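Long-range contact in chitinase (Paenibacillus sp. FPU-7, PDB 5GZT), which probably hydrolyses internal beta-1,4-linkages between N-acetylglucosamine units in chitin and chitodextrins as a multi-domain family 18 glycosidase: residues Phe52-Ala65 with Ser72-Leu86. Numbering follows the deposited sequence.
Sequences FEKVVLKDLLPANA and SFTDVDVAASANPQL. With NA (sodium ion), chain C.
Asp59 reaches across to Ser81 just beyond the C-terminal ends of two parallel strands, 55-57 and 75-78. Asp59 CB passes 4.1 Å from Ala79 O; CG then lies anti to the backbone N (chi1 -164°), which places the carboxylate beside Ser81. Asp59 CG is 3.6 Å from Ser81 OG, and Asp59 OD2 3.9 Å from the same hydroxyl. Asp59 OD1 takes two hydrogen bonds from Ser81: OG, 2.6 Å away, comes to the syn lone pair, and the backbone N approaches nearly along the C-O axis. Between the strands, Val55 and Leu57 each use both N-H and C=O, bonding to Asp75, Asp77 and Ala79 in parallel register, and Val55 N to Asp75 O measures 3.0 Å. This pairing belongs to an N-terminal right-handed parallel beta-helix, whose successive coils stack strand on strand; 55-57 also pairs with strand 34-36, and 75-78 with strand 92-98. Inside the coil, Phe52 and Phe73 point the same way with planes 23° apart but slid past each other, and Phe52 CB rests 3.5 Å from Phe73 CE2. Val55 CG2 packs 3.6 Å from Phe73 CD2, while Glu53 O lies in plane at the edge of the Phe73 ring. Next to this pair a sodium ion joins the coils through Phe52 O (2.5 Å) and Ser72 O, with Glu44 and Thr50 completing the protein ligands. At the opposite corner, water 1 bridges Asp59 O and Leu61 O to Ala82 N.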
loop_
_atom_site.group_PDB
_atom_site.type_symbol
_atom_site.label_atom_id
_atom_site.label_comp_id
_atom_site.label_asym_id
_atom_site.label_seq_id
_atom_site.Cartn_x
_atom_site.Cartn_y
_atom_site.Cartn_z
ATOM N N PHE B 52 -56.169 28.469 7.265
ATOM C CA PHE B 52 -55.588 29.501 8.126
ATOM C C PHE B 52 -54.088 29.404 8.112
ATOM O O PHE B 52 -53.519 28.328 7.878
ATOM C CB PHE B 52 -56.038 29.409 9.563
ATOM C CG PHE B 52 -57.495 29.470 9.734
ATOM C CD1 PHE B 52 -58.152 30.681 9.742
ATOM C CD2 PHE B 52 -58.215 28.294 9.930
ATOM C CE1 PHE B 52 -59.529 30.744 9.937
ATOM C CE2 PHE B 52 -59.598 28.323 10.124
ATOM C CZ PHE B 52 -60.259 29.555 10.141
ATOM N N GLU B 53 -53.435 30.542 8.379
ATOM C CA GLU B 53 -51.964 30.518 8.549
ATOM C C GLU B 53 -51.493 31.278 9.787
ATOM O O GLU B 53 -51.211 30.650 10.811
ATOM C CB GLU B 53 -51.268 30.931 7.245
ATOM C CG GLU B 53 -51.309 29.791 6.223
ATOM C CD GLU B 53 -50.522 30.060 4.977
ATOM O OE1 GLU B 53 -50.754 31.114 4.389
ATOM O OE2 GLU B 53 -49.717 29.200 4.592
ATOM N N LYS B 54 -51.424 32.594 9.694
ATOM C CA LYS B 54 -50.997 33.419 10.785
ATOM C C LYS B 54 -52.205 33.818 11.662
ATOM O O LYS B 54 -53.312 34.157 11.178
ATOM C CB LYS B 54 -50.188 34.639 10.271
ATOM C CG LYS B 54 -49.665 35.594 11.377
ATOM C CD LYS B 54 -48.591 36.608 10.922
ATOM C CE LYS B 54 -48.550 37.891 11.785
ATOM N NZ LYS B 54 -48.031 37.737 13.170
ATOM N N VAL B 55 -51.978 33.777 12.971
ATOM C CA VAL B 55 -52.959 34.156 13.941
ATOM C C VAL B 55 -52.271 34.985 15.014
ATOM O O VAL B 55 -51.181 34.588 15.475
ATOM C CB VAL B 55 -53.569 32.888 14.616
ATOM C CG1 VAL B 55 -54.628 33.284 15.612
ATOM C CG2 VAL B 55 -54.120 31.917 13.584
ATOM N N VAL B 56 -52.918 36.067 15.454
ATOM C CA VAL B 56 -52.366 36.960 16.455
ATOM C C VAL B 56 -53.477 37.257 17.398
ATOM O O VAL B 56 -54.533 37.668 16.928
ATOM C CB VAL B 56 -51.931 38.376 15.879
ATOM C CG1 VAL B 56 -51.228 39.197 16.973
ATOM C CG2 VAL B 56 -51.067 38.273 14.640
ATOM N N LEU B 57 -53.246 37.129 18.710
ATOM C CA LEU B 57 -54.165 37.552 19.749
ATOM C C LEU B 57 -53.675 38.930 20.132
ATOM O O LEU B 57 -52.536 39.051 20.628
ATOM C CB LEU B 57 -54.128 36.602 20.980
ATOM C CG LEU B 57 -54.830 35.248 20.723
ATOM C CD1 LEU B 57 -54.178 34.518 19.579
ATOM C CD2 LEU B 57 -54.858 34.423 21.986
ATOM N N LYS B 58 -54.466 39.967 19.864
ATOM C CA LYS B 58 -53.974 41.372 20.028
ATOM C C LYS B 58 -54.317 41.920 21.353
ATOM O O LYS B 58 -55.099 41.292 22.108
ATOM C CB LYS B 58 -54.536 42.282 18.965
ATOM C CG LYS B 58 -53.917 42.063 17.602
ATOM C CD LYS B 58 -52.966 43.181 17.245
ATOM C CE LYS B 58 -52.429 42.939 15.867
ATOM N NZ LYS B 58 -51.242 43.771 15.643
ATOM N N ASP B 59 -53.731 43.089 21.676
ATOM C CA ASP B 59 -53.941 43.687 23.010
ATOM C C ASP B 59 -55.449 44.073 23.258
ATOM O O ASP B 59 -55.861 44.225 24.411
ATOM C CB ASP B 59 -52.934 44.877 23.316
ATOM C CG ASP B 59 -52.869 45.248 24.832
ATOM O OD1 ASP B 59 -52.737 44.394 25.753
ATOM O OD2 ASP B 59 -52.968 46.445 25.147
ATOM N N LEU B 60 -56.252 44.183 22.189
ATOM C CA LEU B 60 -57.717 44.471 22.297
ATOM C C LEU B 60 -58.531 43.248 22.861
ATOM O O LEU B 60 -59.672 43.423 23.355
ATOM C CB LEU B 60 -58.246 44.959 20.931
ATOM C CG LEU B 60 -57.399 46.062 20.178
ATOM C CD1 LEU B 60 -57.040 45.693 18.715
ATOM C CD2 LEU B 60 -58.020 47.468 20.270
ATOM N N LEU B 61 -57.935 42.034 22.815
ATOM C CA LEU B 61 -58.523 40.832 23.425
ATOM C C LEU B 61 -59.038 41.083 24.839
ATOM O O LEU B 61 -58.274 41.472 25.695
ATOM C CB LEU B 61 -57.514 39.673 23.494
ATOM C CG LEU B 61 -58.170 38.319 23.783
ATOM C CD1 LEU B 61 -58.903 37.848 22.549
ATOM C CD2 LEU B 61 -57.138 37.260 24.144
ATOM N N PRO B 62 -60.346 40.846 25.093
ATOM C CA PRO B 62 -60.848 41.149 26.442
ATOM C C PRO B 62 -60.441 40.111 27.470
ATOM O O PRO B 62 -60.103 38.970 27.103
ATOM C CB PRO B 62 -62.393 41.170 26.279
ATOM C CG PRO B 62 -62.650 41.242 24.825
ATOM C CD PRO B 62 -61.430 40.751 24.090
ATOM N N ALA B 63 -60.510 40.504 28.737
ATOM C CA ALA B 63 -60.279 39.602 29.827
ATOM C C ALA B 63 -61.214 38.363 29.686
ATOM O O ALA B 63 -62.311 38.470 29.118
ATOM C CB ALA B 63 -60.523 40.321 31.141
ATOM N N ASN B 64 -60.709 37.198 30.129
ATOM C CA ASN B 64 -61.365 35.873 30.024
ATOM C C ASN B 64 -61.961 35.533 28.663
ATOM O O ASN B 64 -62.892 34.744 28.596
ATOM C CB ASN B 64 -62.457 35.735 31.109
ATOM C CG ASN B 64 -61.912 35.858 32.526
ATOM O OD1 ASN B 64 -61.051 35.089 32.959
ATOM N ND2 ASN B 64 -62.454 36.804 33.274
ATOM N N ALA B 65 -61.458 36.113 27.573
ATOM C CA ALA B 65 -61.926 35.724 26.243
ATOM C C ALA B 65 -61.535 34.227 25.966
ATOM O O ALA B 65 -60.492 33.786 26.421
ATOM C CB ALA B 65 -61.324 36.620 25.171
ATOM N N SER B 72 -53.849 23.493 11.136
ATOM C CA SER B 72 -52.389 23.570 10.835
ATOM C C SER B 72 -52.041 25.028 10.662
ATOM O O SER B 72 -52.543 25.639 9.729
ATOM C CB SER B 72 -52.027 22.827 9.559
ATOM O OG SER B 72 -50.625 22.662 9.454
ATOM N N PHE B 73 -51.235 25.598 11.581
ATOM C CA PHE B 73 -50.988 27.028 11.574
ATOM C C PHE B 73 -49.494 27.303 11.382
ATOM O O PHE B 73 -48.640 26.434 11.518
ATOM C CB PHE B 73 -51.559 27.705 12.812
ATOM C CG PHE B 73 -53.027 27.481 13.021
ATOM C CD1 PHE B 73 -53.488 26.330 13.639
ATOM C CD2 PHE B 73 -53.950 28.435 12.635
ATOM C CE1 PHE B 73 -54.844 26.137 13.863
ATOM C CE2 PHE B 73 -55.327 28.233 12.824
ATOM C CZ PHE B 73 -55.767 27.083 13.446
ATOM N N THR B 74 -49.182 28.525 10.992
ATOM C CA THR B 74 -47.766 28.876 10.779
ATOM C C THR B 74 -47.265 29.540 12.073
ATOM O O THR B 74 -46.732 28.852 12.937
ATOM C CB THR B 74 -47.608 29.777 9.513
ATOM O OG1 THR B 74 -48.571 30.842 9.562
ATOM C CG2 THR B 74 -47.849 28.966 8.287
ATOM N N ASP B 75 -47.500 30.852 12.180
ATOM C CA ASP B 75 -47.055 31.666 13.261
ATOM C C ASP B 75 -48.291 31.996 14.015
ATOM O O ASP B 75 -49.259 32.534 13.441
ATOM C CB ASP B 75 -46.405 33.002 12.808
ATOM C CG ASP B 75 -45.111 32.801 12.039
ATOM O OD1 ASP B 75 -44.148 32.259 12.576
ATOM O OD2 ASP B 75 -45.029 33.251 10.908
ATOM N N VAL B 76 -48.242 31.710 15.305
ATOM C CA VAL B 76 -49.319 32.086 16.192
ATOM C C VAL B 76 -48.675 32.842 17.314
ATOM O O VAL B 76 -47.792 32.310 17.979
ATOM C CB VAL B 76 -50.015 30.875 16.804
ATOM C CG1 VAL B 76 -51.092 31.317 17.812
ATOM C CG2 VAL B 76 -50.557 30.013 15.712
ATOM N N ASP B 77 -49.250 33.998 17.585
ATOM C CA ASP B 77 -48.697 35.004 18.415
ATOM C C ASP B 77 -49.640 35.449 19.498
ATOM O O ASP B 77 -50.698 36.010 19.158
ATOM C CB ASP B 77 -48.463 36.221 17.504
ATOM C CG ASP B 77 -47.082 36.597 17.454
ATOM O OD1 ASP B 77 -46.273 35.857 16.816
ATOM O OD2 ASP B 77 -46.855 37.609 18.115
ATOM N N VAL B 78 -49.249 35.312 20.763
ATOM C CA VAL B 78 -50.083 35.711 21.870
ATOM C C VAL B 78 -49.439 37.000 22.374
ATOM O O VAL B 78 -48.383 36.966 23.015
ATOM C CB VAL B 78 -50.108 34.649 22.965
ATOM C CG1 VAL B 78 -51.033 35.025 24.073
ATOM C CG2 VAL B 78 -50.407 33.286 22.379
ATOM N N ALA B 79 -50.127 38.127 22.132
ATOM C CA ALA B 79 -49.592 39.467 22.356
ATOM C C ALA B 79 -50.703 40.294 23.000
ATOM O O ALA B 79 -51.208 41.270 22.411
ATOM C CB ALA B 79 -49.182 40.043 20.992
ATOM N N ALA B 80 -51.151 39.854 24.167
ATOM C CA ALA B 80 -52.383 40.383 24.735
ATOM C C ALA B 80 -52.200 40.417 26.225
ATOM O O ALA B 80 -51.893 39.389 26.846
ATOM C CB ALA B 80 -53.585 39.524 24.298
ATOM N N SER B 81 -52.292 41.626 26.803
ATOM C CA SER B 81 -52.077 41.830 28.265
ATOM C C SER B 81 -53.196 41.334 29.177
ATOM O O SER B 81 -52.989 41.171 30.407
ATOM C CB SER B 81 -51.776 43.327 28.570
ATOM O OG SER B 81 -52.912 44.146 28.292
ATOM N N ALA B 82 -54.371 41.042 28.628
ATOM C CA ALA B 82 -55.520 40.665 29.483
ATOM C C ALA B 82 -55.491 39.167 29.912
ATOM O O ALA B 82 -56.472 38.430 29.701
ATOM C CB ALA B 82 -56.837 41.035 28.769
ATOM N N ASN B 83 -54.400 38.754 30.571
ATOM C CA ASN B 83 -54.240 37.364 31.082
ATOM C C ASN B 83 -54.764 36.285 30.079
ATOM O O ASN B 83 -55.704 35.540 30.363
ATOM C CB ASN B 83 -54.868 37.219 32.468
ATOM C CG ASN B 83 -54.500 38.389 33.391
ATOM O OD1 ASN B 83 -53.303 38.688 33.637
ATOM N ND2 ASN B 83 -55.531 39.090 33.867
ATOM N N PRO B 84 -54.167 36.264 28.888
ATOM C CA PRO B 84 -54.712 35.494 27.807
ATOM C C PRO B 84 -54.536 33.976 28.061
ATOM O O PRO B 84 -53.571 33.594 28.681
ATOM C CB PRO B 84 -53.902 35.973 26.591
ATOM C CG PRO B 84 -52.585 36.440 27.139
ATOM C CD PRO B 84 -52.849 36.868 28.545
ATOM N N GLN B 85 -55.519 33.184 27.632
ATOM C CA GLN B 85 -55.389 31.761 27.457
ATOM C C GLN B 85 -55.645 31.421 26.008
ATOM O O GLN B 85 -56.675 31.817 25.462
ATOM C CB GLN B 85 -56.405 31.010 28.300
ATOM C CG GLN B 85 -56.268 29.485 28.170
ATOM C CD GLN B 85 -56.961 28.778 29.322
ATOM O OE1 GLN B 85 -56.857 29.194 30.489
ATOM N NE2 GLN B 85 -57.685 27.719 29.011
ATOM N N LEU B 86 -54.719 30.640 25.421
ATOM C CA LEU B 86 -54.825 30.044 24.086
ATOM C C LEU B 86 -55.036 28.549 24.292
ATOM O O LEU B 86 -54.194 27.845 24.942
ATOM C CB LEU B 86 -53.571 30.311 23.238
ATOM C CG LEU B 86 -53.567 29.657 21.882
ATOM C CD1 LEU B 86 -54.666 30.268 21.053
ATOM C CD2 LEU B 86 -52.277 29.728 21.127
HETATM NA NA NA C . -53.695 25.892 7.625
HETATM O O HOH W 1 -55.441 41.853 26.045
HETATM O O HOH W 2 -58.006 37.247 27.644
HETATM O O HOH W 3 -58.193 36.530 31.278
HETATM O O HOH W 4 -58.007 34.567 27.289
HETATM O O HOH W 5 -59.211 30.713 25.999
#